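Local coordinates for protein CurF (Lyngbya majuscula, PDB 5DP2) that probably catalyses the NADPH-dependent ring closure that forms the cyclopropane of curacin A, as an unusual enoyl reductase domain of a polyketide synthase, at residues F50-N55 against K65-S70. Residues are numbered along the deposited sequence; the frame is centred on the assembly and turned at random. Where two conformers were deposited one is given.
With NAP (NADP nicotinamide-adenine-dinucleotide phosphate), chain B.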
loop_
_atom_site.group_PDB
_atom_site.type_symbol
_atom_site.label_atom_id
_atom_site.label_comp_id
_atom_site.label_asym_id
_atom_site.label_seq_id
_atom_site.Cartn_x
_atom_site.Cartn_y
_atom_site.Cartn_z
ATOM N N PHE A 50 -1.417 -1.428 -6.590
ATOM C CA PHE A 50 -2.583 -1.452 -7.451
ATOM C C PHE A 50 -2.806 -0.092 -8.135
ATOM O O PHE A 50 -3.189 -0.057 -9.316
ATOM C CB PHE A 50 -3.823 -1.875 -6.664
ATOM C CG PHE A 50 -4.996 -2.204 -7.520
ATOM C CD1 PHE A 50 -4.981 -3.361 -8.320
ATOM C CD2 PHE A 50 -6.092 -1.376 -7.546
ATOM C CE1 PHE A 50 -6.076 -3.678 -9.120
ATOM C CE2 PHE A 50 -7.205 -1.702 -8.318
ATOM C CZ PHE A 50 -7.188 -2.848 -9.108
ATOM N N ARG A 51 -2.575 1.028 -7.432
ATOM C CA ARG A 51 -2.669 2.369 -8.055
ATOM C C ARG A 51 -1.896 2.438 -9.346
ATOM O O ARG A 51 -2.309 3.105 -10.298
ATOM C CB ARG A 51 -2.106 3.476 -7.082
ATOM C CG ARG A 51 -1.995 4.898 -7.688
ATOM C CD ARG A 51 -3.319 5.566 -7.965
ATOM N NE ARG A 51 -3.963 5.986 -6.739
ATOM C CZ ARG A 51 -3.756 7.131 -6.053
ATOM N NH1 ARG A 51 -2.878 8.055 -6.473
ATOM N NH2 ARG A 51 -4.440 7.325 -4.943
ATOM N N GLU A 52 -0.724 1.823 -9.364
ATOM C CA GLU A 52 0.156 1.906 -10.537
ATOM C C GLU A 52 -0.393 1.130 -11.723
ATOM O O GLU A 52 -0.187 1.547 -12.860
ATOM C CB GLU A 52 1.548 1.445 -10.151
ATOM C CG GLU A 52 2.166 2.402 -9.122
ATOM C CD GLU A 52 3.414 1.938 -8.461
ATOM O OE1 GLU A 52 3.511 0.746 -8.090
ATOM O OE2 GLU A 52 4.297 2.807 -8.250
ATOM N N VAL A 53 -1.075 0.012 -11.481
ATOM C CA VAL A 53 -1.833 -0.657 -12.540
ATOM C C VAL A 53 -2.902 0.291 -13.098
ATOM O O VAL A 53 -3.008 0.474 -14.310
ATOM C CB VAL A 53 -2.451 -1.983 -12.012
ATOM C CG1 VAL A 53 -3.364 -2.602 -13.053
ATOM C CG2 VAL A 53 -1.360 -2.970 -11.608
ATOM N N LEU A 54 -3.664 0.932 -12.214
ATOM C CA LEU A 54 -4.690 1.875 -12.656
ATOM C C LEU A 54 -4.058 3.036 -13.421
ATOM O O LEU A 54 -4.640 3.544 -14.386
ATOM C CB LEU A 54 -5.493 2.405 -11.458
ATOM C CG LEU A 54 -6.228 1.394 -10.582
ATOM C CD1 LEU A 54 -6.966 2.135 -9.477
ATOM C CD2 LEU A 54 -7.167 0.529 -11.415
ATOM N N ASN A 55 -2.868 3.463 -12.991
ATOM C CA ASN A 55 -2.180 4.559 -13.685
ATOM C C ASN A 55 -1.834 4.154 -15.120
ATOM O O ASN A 55 -2.125 4.895 -16.088
ATOM C CB ASN A 55 -0.840 4.901 -13.007
ATOM C CG ASN A 55 -0.922 5.543 -11.624
ATOM O OD1 ASN A 55 0.060 5.424 -10.880
ATOM N ND2 ASN A 55 -1.994 6.244 -11.306
ATOM N N LYS A 65 2.775 15.869 -8.256
ATOM C CA LYS A 65 3.822 16.196 -9.205
ATOM C C LYS A 65 5.079 15.350 -9.009
ATOM O O LYS A 65 5.808 15.127 -9.961
ATOM C CB LYS A 65 4.088 17.702 -9.215
ATOM C CG LYS A 65 2.927 18.462 -9.897
ATOM C CD LYS A 65 3.104 19.908 -10.189
ATOM C CE LYS A 65 2.045 20.303 -11.216
ATOM N NZ LYS A 65 2.077 21.751 -11.535
ATOM N N LYS A 66 5.290 14.837 -7.787
ATOM C CA LYS A 66 6.433 13.969 -7.509
ATOM C C LYS A 66 6.414 12.698 -8.357
ATOM O O LYS A 66 7.461 12.084 -8.557
ATOM C CB LYS A 66 6.420 13.593 -5.992
ATOM C CG LYS A 66 7.720 13.015 -5.470
ATOM C CD LYS A 66 7.667 12.653 -4.010
ATOM C CE LYS A 66 9.064 12.366 -3.499
ATOM N NZ LYS A 66 9.075 11.941 -2.102
ATOM N N ARG A 67 5.241 12.285 -8.841
ATOM C CA ARG A 67 5.114 11.120 -9.716
ATOM C C ARG A 67 5.537 11.375 -11.168
ATOM O O ARG A 67 5.506 10.451 -11.962
ATOM C CB ARG A 67 3.700 10.558 -9.692
ATOM C CG ARG A 67 3.317 9.807 -8.405
ATOM C CD ARG A 67 4.061 8.504 -8.187
ATOM N NE ARG A 67 3.943 7.547 -9.294
ATOM C CZ ARG A 67 2.861 6.822 -9.573
ATOM N NH1 ARG A 67 1.807 6.789 -8.780
ATOM N NH2 ARG A 67 2.856 6.072 -10.689
ATOM N N TYR A 68 5.938 12.620 -11.495
ATOM C CA TYR A 68 6.307 12.964 -12.866
ATOM C C TYR A 68 7.681 13.576 -12.942
ATOM O O TYR A 68 8.039 14.457 -12.141
ATOM C CB TYR A 68 5.293 13.949 -13.456
ATOM C CG TYR A 68 3.898 13.391 -13.576
ATOM C CD1 TYR A 68 3.513 12.691 -14.713
ATOM C CD2 TYR A 68 2.947 13.571 -12.585
ATOM C CE1 TYR A 68 2.236 12.216 -14.874
ATOM C CE2 TYR A 68 1.661 13.099 -12.736
ATOM C CZ TYR A 68 1.291 12.443 -13.887
ATOM O OH TYR A 68 -0.002 11.992 -14.115
ATOM N N ARG A 69 8.451 13.190 -13.957
ATOM C CA ARG A 69 9.730 13.832 -14.190
ATOM C C ARG A 69 9.546 15.331 -14.420
ATOM O O ARG A 69 8.684 15.753 -15.190
ATOM C CB ARG A 69 10.424 13.199 -15.400
ATOM C CG ARG A 69 10.793 11.733 -15.216
ATOM C CD ARG A 69 11.668 11.467 -13.988
ATOM N NE ARG A 69 12.921 12.215 -14.000
ATOM C CZ ARG A 69 14.067 11.744 -14.477
ATOM N NH1 ARG A 69 14.164 10.513 -14.959
ATOM N NH2 ARG A 69 15.147 12.520 -14.483
ATOM N N SER A 70 10.383 16.113 -13.707
ATOM C CA SER A 70 10.354 17.580 -13.708
ATOM C C SER A 70 9.083 18.172 -13.152
ATOM O O SER A 70 8.877 19.384 -13.205
ATOM C CB SER A 70 10.614 18.150 -15.101
ATOM O OG SER A 70 11.937 17.914 -15.478
HETATM P PA NAP B . -4.297 -5.336 -3.651
HETATM O O1A NAP B . -3.144 -6.271 -3.519
HETATM O O2A NAP B . -5.271 -5.222 -2.536
HETATM O O5B NAP B . -5.039 -5.704 -5.017
HETATM C C5B NAP B . -6.366 -5.236 -5.291
HETATM C C4B NAP B . -7.428 -5.991 -4.521
HETATM O O4B NAP B . -8.690 -5.587 -4.998
HETATM C C3B NAP B . -7.339 -7.483 -4.649
HETATM O O3B NAP B . -7.051 -8.024 -3.358
HETATM C C2B NAP B . -8.720 -7.933 -5.163
HETATM O O2B NAP B . -9.349 -8.998 -4.507
HETATM C C1B NAP B . -9.587 -6.714 -4.914
HETATM N N9A NAP B . -10.609 -6.480 -5.925
HETATM C C8A NAP B . -10.455 -5.805 -7.116
HETATM N N7A NAP B . -11.623 -5.778 -7.801
HETATM C C5A NAP B . -12.520 -6.422 -7.042
HETATM C C6A NAP B . -13.906 -6.736 -7.172
HETATM N N6A NAP B . -14.584 -6.345 -8.270
HETATM N N1A NAP B . -14.498 -7.406 -6.192
HETATM C C2A NAP B . -13.793 -7.777 -5.117
HETATM N N3A NAP B . -12.500 -7.541 -4.881
HETATM C C4A NAP B . -11.873 -6.887 -5.846
HETATM O O3 NAP B . -3.758 -3.858 -3.994
HETATM P PN NAP B . -3.112 -2.758 -3.026
HETATM O O1N NAP B . -2.021 -2.101 -3.778
HETATM O O2N NAP B . -2.811 -3.349 -1.680
HETATM O O5D NAP B . -4.286 -1.727 -2.920
HETATM C C5D NAP B . -5.501 -2.120 -2.240
HETATM C C4D NAP B . -6.638 -1.128 -2.592
HETATM O O4D NAP B . -6.475 0.012 -1.789
HETATM C C3D NAP B . -6.619 -0.616 -4.037
HETATM O O3D NAP B . -7.966 -0.288 -4.404
HETATM C C2D NAP B . -5.740 0.605 -3.953
HETATM O O2D NAP B . -6.045 1.520 -5.010
HETATM C C1D NAP B . -6.088 1.141 -2.590
HETATM N N1N NAP B . -5.063 1.826 -1.772
HETATM C C2N NAP B . -5.316 3.062 -1.285
HETATM C C3N NAP B . -4.401 3.753 -0.496
HETATM C C7N NAP B . -4.732 5.113 0.016
HETATM O O7N NAP B . -3.806 5.715 0.515
HETATM N N7N NAP B . -6.009 5.569 -0.092
HETATM C C4N NAP B . -3.176 3.149 -0.196
HETATM C C5N NAP B . -2.939 1.878 -0.704
HETATM C C6N NAP B . -3.895 1.223 -1.491
HETATM P P2B NAP B . -8.940 -10.534 -4.682
HETATM O O1X NAP B . -7.567 -10.692 -4.043
HETATM O O2X NAP B . -10.031 -11.248 -3.935
HETATM O O3X NAP B . -8.914 -10.816 -6.164
#
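R67 reaches N55 through a chain bent at both middle torsions, which turns the end of its guanidinium toward the helix; N55 CG, anti to its own carbonyl carbon (chi1 -69°), carries the amide toward R67 from the opposite direction. Both terminal nitrogens close on a single oxygen: R67 NH2 lies 2.9 Å and R67 NH1 3.1 Å from N55 OD1. OD1 sits at the guanidinium edge, near its plane, while the two donors approach from one face of the amide, whose plane is turned 48° from that of the guanidinium. Sharing one acceptor leaves both bonds clearly bent, the one from NH2 with an N-H...O angle of 145°. The amide's rotation is fixed from its other end, where N55 ND2 donates to E62 and to the backbone oxygen of F60. E52 stands over a guanidinium face, its OE2 4.3 Å from R67 NH2; no N-H of R67 is directed at this oxygen, which accepts from G81 N instead, so any attraction is probably electrostatic, without a salt bridge. R51 grazes the edge with CG, 4.4 Å from R67 NH1, and its own charge is paired with E62 and D280. A leucine in place of R67 would probably leave N55 OD1 without its two donors, T79 O without NH2, and the buried E52 without the positive charge of R67. At the start of the helix, F50 N donates an almost straight bond of 3.0 Å to NADP O1N, and C5B of the cofactor lies over one face of the F50 ring. The contact thus ties cofactor-binding helix 50-57, packed through E52 and V53 on helix 321-329, to the loop before strand 83-91, in which R67 and T79 are also joined through their backbones, both segments belonging to the GroES-like region.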